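Side-chain contacts in esterase E25 (Uncultured bacterium, PDB 4Q05), which probably hydrolyses carboxylic esters as a member of the bacterial hormone-sensitive lipase family, with an alpha/beta-hydrolase fold: residues A[214-219]-A[224-229]; A[218-223]-A[289-294]. One frame throughout, in Å; residues are numbered along the deposited sequence.

Interaction 1. Residues A[214-219]-A[224-229]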
ATOM      1  N   GLY A 214      21.005  -2.599  -2.814  1.00 27.93           N
ATOM      2  CA  GLY A 214      22.320  -3.068  -2.412  1.00 28.04           C
ATOM      3  C   GLY A 214      23.401  -2.035  -2.665  1.00 28.50           C
ATOM      4  O   GLY A 214      24.287  -1.827  -1.839  1.00 30.16           O
ATOM      5  N   LEU A 215      23.330  -1.374  -3.813  1.00 25.54           N
ATOM      6  CA  LEU A 215      24.283  -0.314  -4.126  1.00 27.02           C
ATOM      7  C   LEU A 215      24.215   0.825  -3.116  1.00 30.94           C
ATOM      8  O   LEU A 215      25.239   1.300  -2.620  1.00 29.24           O
ATOM      9  CB  LEU A 215      24.021   0.258  -5.513  1.00 29.70           C
ATOM     10  CG  LEU A 215      24.881   1.496  -5.784  1.00 33.66           C
ATOM     11  CD1 LEU A 215      26.360   1.115  -5.770  1.00 36.75           C
ATOM     12  CD2 LEU A 215      24.507   2.132  -7.108  1.00 35.65           C
ATOM     13  N   VAL A 216      23.005   1.288  -2.821  1.00 27.38           N
ATOM     14  CA  VAL A 216      22.874   2.415  -1.912  1.00 28.68           C
ATOM     15  C   VAL A 216      23.445   2.061  -0.536  1.00 28.07           C
ATOM     16  O   VAL A 216      24.072   2.890   0.102  1.00 28.31           O
ATOM     17  CB  VAL A 216      21.415   2.898  -1.795  1.00 28.56           C
ATOM     18  CG1 VAL A 216      21.303   3.997  -0.742  1.00 28.45           C
ATOM     19  CG2 VAL A 216      20.933   3.405  -3.143  1.00 23.63           C
ATOM     20  N   GLN A 217      23.221   0.832  -0.087  1.00 25.52           N
ATOM     21  CA  GLN A 217      23.767   0.382   1.187  1.00 30.84           C
ATOM     22  C   GLN A 217      25.298   0.418   1.178  1.00 33.49           C
ATOM     23  O   GLN A 217      25.928   0.857   2.140  1.00 36.89           O
ATOM     24  CB  GLN A 217      23.248  -1.020   1.516  1.00 29.21           C
ATOM     25  CG  GLN A 217      21.789  -0.997   1.945  1.00 29.10           C
ATOM     26  CD  GLN A 217      21.144  -2.355   1.916  1.00 30.47           C
ATOM     27  OE1 GLN A 217      21.476  -3.193   1.084  1.00 30.02           O
ATOM     28  NE2 GLN A 217      20.210  -2.579   2.815  1.00 30.60           N
ATOM     29  N   HIS A 218      25.877  -0.030   0.073  1.00 34.44           N
ATOM     30  CA  HIS A 218      27.321   0.016  -0.138  1.00 35.54           C
ATOM     31  C   HIS A 218      27.828   1.463  -0.108  1.00 40.94           C
ATOM     32  O   HIS A 218      28.756   1.790   0.639  1.00 38.62           O
ATOM     33  CB  HIS A 218      27.662  -0.652  -1.471  1.00 38.56           C
ATOM     34  CG  HIS A 218      29.133  -0.754  -1.748  1.00 53.18           C
ATOM     35  ND1 HIS A 218      30.045  -1.175  -0.802  1.00 53.21           N
ATOM     36  CD2 HIS A 218      29.847  -0.510  -2.874  1.00 51.81           C
ATOM     37  CE1 HIS A 218      31.257  -1.174  -1.330  1.00 54.12           C
ATOM     38  NE2 HIS A 218      31.163  -0.776  -2.587  1.00 57.74           N
ATOM     39  N   LEU A 219      27.201   2.331  -0.900  1.00 29.63           N
ATOM     40  CA  LEU A 219      27.560   3.750  -0.919  1.00 30.89           C
ATOM     41  C   LEU A 219      27.535   4.371   0.470  1.00 39.51           C
ATOM     42  O   LEU A 219      28.422   5.148   0.829  1.00 38.45           O
ATOM     43  CB  LEU A 219      26.630   4.547  -1.831  1.00 30.93           C
ATOM     44  CG  LEU A 219      26.584   4.151  -3.300  1.00 35.18           C
ATOM     45  CD1 LEU A 219      25.494   4.940  -4.017  1.00 27.18           C
ATOM     46  CD2 LEU A 219      27.941   4.359  -3.958  1.00 31.07           C
ATOM     47  N   VAL A 224      30.139   7.357   0.163  1.00 39.14           N
ATOM     48  CA  VAL A 224      30.057   7.958  -1.161  1.00 39.38           C
ATOM     49  C   VAL A 224      28.758   8.750  -1.286  1.00 39.34           C
ATOM     50  O   VAL A 224      27.751   8.388  -0.681  1.00 38.21           O
ATOM     51  CB  VAL A 224      30.110   6.881  -2.249  1.00 33.57           C
ATOM     52  CG1 VAL A 224      30.062   7.511  -3.626  1.00 33.15           C
ATOM     53  CG2 VAL A 224      31.366   6.039  -2.082  1.00 39.10           C
ATOM     54  N   ASP A 225      28.786   9.836  -2.051  1.00 35.38           N
ATOM     55  CA  ASP A 225      27.597  10.653  -2.262  1.00 34.85           C
ATOM     56  C   ASP A 225      26.434   9.797  -2.788  1.00 33.63           C
ATOM     57  O   ASP A 225      26.638   8.889  -3.586  1.00 33.45           O
ATOM     58  CB  ASP A 225      27.900  11.784  -3.237  1.00 33.47           C
ATOM     59  CG  ASP A 225      28.720  12.907  -2.607  1.00 44.53           C
ATOM     60  OD1 ASP A 225      29.153  12.769  -1.446  1.00 47.13           O
ATOM     61  OD2 ASP A 225      28.927  13.936  -3.285  1.00 45.22           O
ATOM     62  N   LEU A 226      25.220  10.092  -2.337  1.00 32.59           N
ATOM     63  CA  LEU A 226      24.053   9.274  -2.689  1.00 28.08           C
ATOM     64  C   LEU A 226      23.207   9.947  -3.747  1.00 27.82           C
ATOM     65  O   LEU A 226      23.255  11.160  -3.900  1.00 30.05           O
ATOM     66  CB  LEU A 226      23.186   9.035  -1.459  1.00 30.70           C
ATOM     67  CG  LEU A 226      23.902   8.456  -0.242  1.00 33.90           C
ATOM     68  CD1 LEU A 226      22.917   8.308   0.911  1.00 35.26           C
ATOM     69  CD2 LEU A 226      24.516   7.125  -0.595  1.00 33.30           C
ATOM     70  N   PRO A 227      22.405   9.162  -4.479  1.00 30.64           N
ATOM     71  CA  PRO A 227      21.475   9.783  -5.430  1.00 29.31           C
ATOM     72  C   PRO A 227      20.510  10.718  -4.703  1.00 30.55           C
ATOM     73  O   PRO A 227      20.295  10.558  -3.501  1.00 26.76           O
ATOM     74  CB  PRO A 227      20.704   8.582  -6.003  1.00 28.11           C
ATOM     75  CG  PRO A 227      21.586   7.418  -5.799  1.00 30.59           C
ATOM     76  CD  PRO A 227      22.317   7.692  -4.502  1.00 33.46           C
ATOM     77  N   GLY A 228      19.944  11.680  -5.424  1.00 26.99           N
ATOM     78  CA  GLY A 228      18.957  12.577  -4.856  1.00 30.57           C
ATOM     79  C   GLY A 228      17.625  11.894  -4.576  1.00 30.88           C
ATOM     80  O   GLY A 228      16.837  12.370  -3.762  1.00 30.61           O
ATOM     81  N   ALA A 229      17.366  10.782  -5.253  1.00 27.12           N
ATOM     82  CA  ALA A 229      16.099  10.063  -5.081  1.00 27.92           C
ATOM     83  C   ALA A 229      16.225   8.630  -5.581  1.00 30.69           C
ATOM     84  O   ALA A 229      17.043   8.348  -6.459  1.00 28.28           O
ATOM     85  CB  ALA A 229      14.985  10.769  -5.837  1.00 26.00           C
TER

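Interaction 2. Residues A[218-223]-A[289-294]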
ATOM      1  N   HIS A 218      25.877  -0.030   0.073  1.00 34.44           N
ATOM      2  CA  HIS A 218      27.321   0.016  -0.138  1.00 35.54           C
ATOM      3  C   HIS A 218      27.828   1.463  -0.108  1.00 40.94           C
ATOM      4  O   HIS A 218      28.756   1.790   0.639  1.00 38.62           O
ATOM      5  CB  HIS A 218      27.662  -0.652  -1.471  1.00 38.56           C
ATOM      6  CG  HIS A 218      29.133  -0.754  -1.748  1.00 53.18           C
ATOM      7  ND1 HIS A 218      30.045  -1.175  -0.802  1.00 53.21           N
ATOM      8  CD2 HIS A 218      29.847  -0.510  -2.874  1.00 51.81           C
ATOM      9  CE1 HIS A 218      31.257  -1.174  -1.330  1.00 54.12           C
ATOM     10  NE2 HIS A 218      31.163  -0.776  -2.587  1.00 57.74           N
ATOM     11  N   LEU A 219      27.201   2.331  -0.900  1.00 29.63           N
ATOM     12  CA  LEU A 219      27.560   3.750  -0.919  1.00 30.89           C
ATOM     13  C   LEU A 219      27.535   4.371   0.470  1.00 39.51           C
ATOM     14  O   LEU A 219      28.422   5.148   0.829  1.00 38.45           O
ATOM     15  CB  LEU A 219      26.630   4.547  -1.831  1.00 30.93           C
ATOM     16  CG  LEU A 219      26.584   4.151  -3.300  1.00 35.18           C
ATOM     17  CD1 LEU A 219      25.494   4.940  -4.017  1.00 27.18           C
ATOM     18  CD2 LEU A 219      27.941   4.359  -3.958  1.00 31.07           C
ATOM     19  N   ILE A 220      26.503   4.057   1.242  1.00 35.84           N
ATOM     20  CA  ILE A 220      26.380   4.620   2.575  1.00 37.39           C
ATOM     21  C   ILE A 220      27.533   4.145   3.453  1.00 39.21           C
ATOM     22  O   ILE A 220      28.107   4.929   4.207  1.00 43.23           O
ATOM     23  CB  ILE A 220      25.019   4.277   3.207  1.00 37.41           C
ATOM     24  CG1 ILE A 220      23.914   5.074   2.515  1.00 32.02           C
ATOM     25  CG2 ILE A 220      25.019   4.590   4.687  1.00 36.36           C
ATOM     26  CD1 ILE A 220      22.522   4.533   2.789  1.00 36.06           C
ATOM     27  N   GLU A 221      27.873   2.865   3.330  1.00 39.00           N
ATOM     28  CA  GLU A 221      28.995   2.274   4.051  1.00 42.58           C
ATOM     29  C   GLU A 221      30.295   2.988   3.702  1.00 49.23           C
ATOM     30  O   GLU A 221      31.097   3.305   4.580  1.00 45.50           O
ATOM     31  CB  GLU A 221      29.159   0.801   3.671  1.00 46.28           C
ATOM     32  CG  GLU A 221      28.111  -0.148   4.228  1.00 57.97           C
ATOM     33  CD  GLU A 221      28.256  -1.567   3.673  1.00 67.00           C
ATOM     34  OE1 GLU A 221      29.287  -1.844   3.007  1.00 68.63           O
ATOM     35  OE2 GLU A 221      27.339  -2.396   3.896  1.00 64.03           O
ATOM     36  N   GLN A 222      30.499   3.208   2.405  1.00 46.42           N
ATOM     37  CA  GLN A 222      31.722   3.798   1.879  1.00 43.55           C
ATOM     38  C   GLN A 222      31.705   5.321   1.922  1.00 42.66           C
ATOM     39  O   GLN A 222      32.657   5.967   1.487  1.00 48.63           O
ATOM     40  CB  GLN A 222      31.949   3.337   0.442  1.00 41.24           C
ATOM     41  CG  GLN A 222      32.183   1.850   0.309  1.00 44.22           C
ATOM     42  CD  GLN A 222      33.436   1.396   1.040  1.00 62.68           C
ATOM     43  OE1 GLN A 222      33.394   0.477   1.865  1.00 60.71           O
ATOM     44  NE2 GLN A 222      34.561   2.039   0.740  1.00 58.89           N
ATOM     45  N   GLU A 223      30.630   5.893   2.454  1.00 40.97           N
ATOM     46  CA  GLU A 223      30.498   7.347   2.561  1.00 48.67           C
ATOM     47  C   GLU A 223      30.584   8.043   1.207  1.00 43.06           C
ATOM     48  O   GLU A 223      31.048   9.177   1.107  1.00 45.46           O
ATOM     49  CB  GLU A 223      31.539   7.928   3.529  1.00 45.72           C
ATOM     50  CG  GLU A 223      31.309   7.522   4.975  1.00 56.08           C
ATOM     51  CD  GLU A 223      32.473   7.877   5.886  1.00 67.59           C
ATOM     52  OE1 GLU A 223      33.347   8.669   5.468  1.00 65.86           O
ATOM     53  OE2 GLU A 223      32.512   7.359   7.023  1.00 65.63           O
ATOM     54  N   HIS A 289      18.825   2.988   6.965  1.00 28.21           N
ATOM     55  CA  HIS A 289      19.072   4.347   7.424  1.00 25.71           C
ATOM     56  C   HIS A 289      19.953   5.086   6.427  1.00 31.03           C
ATOM     57  O   HIS A 289      20.857   4.505   5.836  1.00 28.63           O
ATOM     58  CB  HIS A 289      19.738   4.369   8.804  1.00 27.18           C
ATOM     59  CG  HIS A 289      18.846   3.927   9.921  1.00 31.38           C
ATOM     60  ND1 HIS A 289      18.702   2.602  10.279  1.00 27.26           N
ATOM     61  CD2 HIS A 289      18.065   4.635  10.774  1.00 28.70           C
ATOM     62  CE1 HIS A 289      17.869   2.514  11.301  1.00 29.00           C
ATOM     63  NE2 HIS A 289      17.465   3.732  11.616  1.00 29.76           N
ATOM     64  N   GLY A 290      19.694   6.375   6.247  1.00 25.42           N
ATOM     65  CA  GLY A 290      20.496   7.168   5.338  1.00 27.39           C
ATOM     66  C   GLY A 290      20.033   7.118   3.898  1.00 29.80           C
ATOM     67  O   GLY A 290      20.576   7.821   3.049  1.00 27.33           O
ATOM     68  N   PHE A 291      19.031   6.297   3.601  1.00 27.31           N
ATOM     69  CA  PHE A 291      18.542   6.235   2.221  1.00 26.64           C
ATOM     70  C   PHE A 291      18.014   7.587   1.750  1.00 27.98           C
ATOM     71  O   PHE A 291      17.429   8.342   2.519  1.00 27.64           O
ATOM     72  CB  PHE A 291      17.475   5.137   2.044  1.00 25.27           C
ATOM     73  CG  PHE A 291      18.036   3.819   1.561  1.00 29.30           C
ATOM     74  CD1 PHE A 291      19.087   3.206   2.233  1.00 28.41           C
ATOM     75  CD2 PHE A 291      17.519   3.203   0.433  1.00 24.08           C
ATOM     76  CE1 PHE A 291      19.610   1.996   1.787  1.00 29.51           C
ATOM     77  CE2 PHE A 291      18.027   1.997  -0.015  1.00 25.72           C
ATOM     78  CZ  PHE A 291      19.075   1.385   0.667  1.00 26.46           C
ATOM     79  N   PRO A 292      18.227   7.894   0.468  1.00 27.38           N
ATOM     80  CA  PRO A 292      17.638   9.074  -0.160  1.00 27.34           C
ATOM     81  C   PRO A 292      16.115   8.919  -0.167  1.00 25.06           C
ATOM     82  O   PRO A 292      15.633   7.813   0.063  1.00 24.78           O
ATOM     83  CB  PRO A 292      18.145   8.992  -1.613  1.00 27.65           C
ATOM     84  CG  PRO A 292      19.196   7.944  -1.634  1.00 29.17           C
ATOM     85  CD  PRO A 292      18.895   7.014  -0.504  1.00 27.87           C
ATOM     86  N   PRO A 293      15.374   9.998  -0.447  1.00 25.24           N
ATOM     87  CA  PRO A 293      13.920   9.859  -0.592  1.00 25.54           C
ATOM     88  C   PRO A 293      13.606   8.786  -1.611  1.00 28.48           C
ATOM     89  O   PRO A 293      14.216   8.763  -2.684  1.00 25.85           O
ATOM     90  CB  PRO A 293      13.494  11.232  -1.120  1.00 26.67           C
ATOM     91  CG  PRO A 293      14.509  12.175  -0.516  1.00 28.84           C
ATOM     92  CD  PRO A 293      15.810  11.406  -0.538  1.00 28.06           C
ATOM     93  N   THR A 294      12.657   7.919  -1.280  1.00 24.21           N
ATOM     94  CA  THR A 294      12.357   6.755  -2.097  1.00 26.52           C
ATOM     95  C   THR A 294      10.875   6.705  -2.497  1.00 25.79           C
ATOM     96  O   THR A 294       9.983   6.993  -1.695  1.00 23.81           O
ATOM     97  CB  THR A 294      12.761   5.477  -1.346  1.00 24.40           C
ATOM     98  OG1 THR A 294      14.171   5.508  -1.109  1.00 23.77           O
ATOM     99  CG2 THR A 294      12.410   4.204  -2.137  1.00 21.37           C
TER

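Interaction 1. Residues A[214-219]-A[224-229]
The carbonyl oxygen of L219 accepts the backbone N-H of V224, with N to O at 2.9 Å and an N-H...O angle of 147°. The bond ties the last turns of helix 206-221 to the chain that leaves it, and the L219 side chain lies between them. Its CG stands anti to the carbonyl carbon (chi1 -60°), and from there the two methyls diverge. The L219 and V224 side chains cross at a slant, CD2 meeting V224 CB at 3.7 Å and CG1 slightly farther off, while L219 CD1 reaches the CD of the P227 ring at 4.2 Å. L226 runs past L219 in the opposite sense and lays its CD2 3.6 Å from L219 CB. The same methyl lies, more loosely, 4.5 Å from V216 CG1 one helical turn back. Y188 of helix 179-194 packs on both L219 and P227, and its hydroxyl is hydrogen-bonded to the carbonyl oxygen of D225. Beyond P227 the chain enters strand 229-235. The arrangement is that of an alpha-to-beta connection in an alpha/beta-hydrolase fold, the loop turning back across the end of its helix towards the next parallel strand.

Interaction 2. Residues A[218-223]-A[289-294]
I220 and F291 meet at about a right angle, the CD1 methyl of the isoleucine approaching the phenyl ring obliquely. The methyl lies 3.7 Å from F291 CD1 and 4.0 Å from CE1, so it meets the ring at its CD1-CE1 bond and leaves the rest of the ring to other neighbours. It gets there through an extended branch: I220 CG1 is anti to the carbonyl carbon (chi1 -72°), and a chi2 of 164° carries CD1 outward from the helix. The same CD1 also rests against the backbone, 3.5 Å from the carbonyl oxygen of H289 and 3.8 Å from the carbonyl carbon of G290. With a positive phi of 86°, G290 turns the chain beside the methyl, in a conformation that favours glycine.

In the fold, this joins the C-terminal end of helix 206-221, closed just beyond I220 by a Schellman motif at E223, to the loop that leads into strand 294-299 of the central sheet of the alpha/beta hydrolase. F291 starts out from its backbone away from the helix, yet the ring swings back, where Q217 of the same helix and L230 of strand 229-235 also pack on it. The H289 imidazole, in contrast, leads away from I220, and its ND1 is hydrogen-bonded to D287 OD1. Farther along, within 289-294, T294 OG1 donates to the carbonyl oxygen of P292 at 3.0 Å, where the chain enters strand 294-299.

How the interactions relate
The centres of interactions 1 and 2 lie about 4 Å apart, and both draw on helix 206-221, where their helical segments overlap at H218 and L219. Along the chain the helix comes first, then 224-229, and only much later 289-294; these two loops lead into strands 229-235 and 294-299, parallel neighbours in the central sheet. The loops also pack on each other: L226 CD1 lies 3.2 Å from G290 O, and P227 O lies 3.3 Å from P292 CB. V216 CG1 adds a contact with F291 CE1 at 3.6 Å. One helix is thus packed against the approaches to two adjacent strands. The helix starts at S206, in what is probably the nucleophile elbow, whereas both contacts involve its C-terminal half.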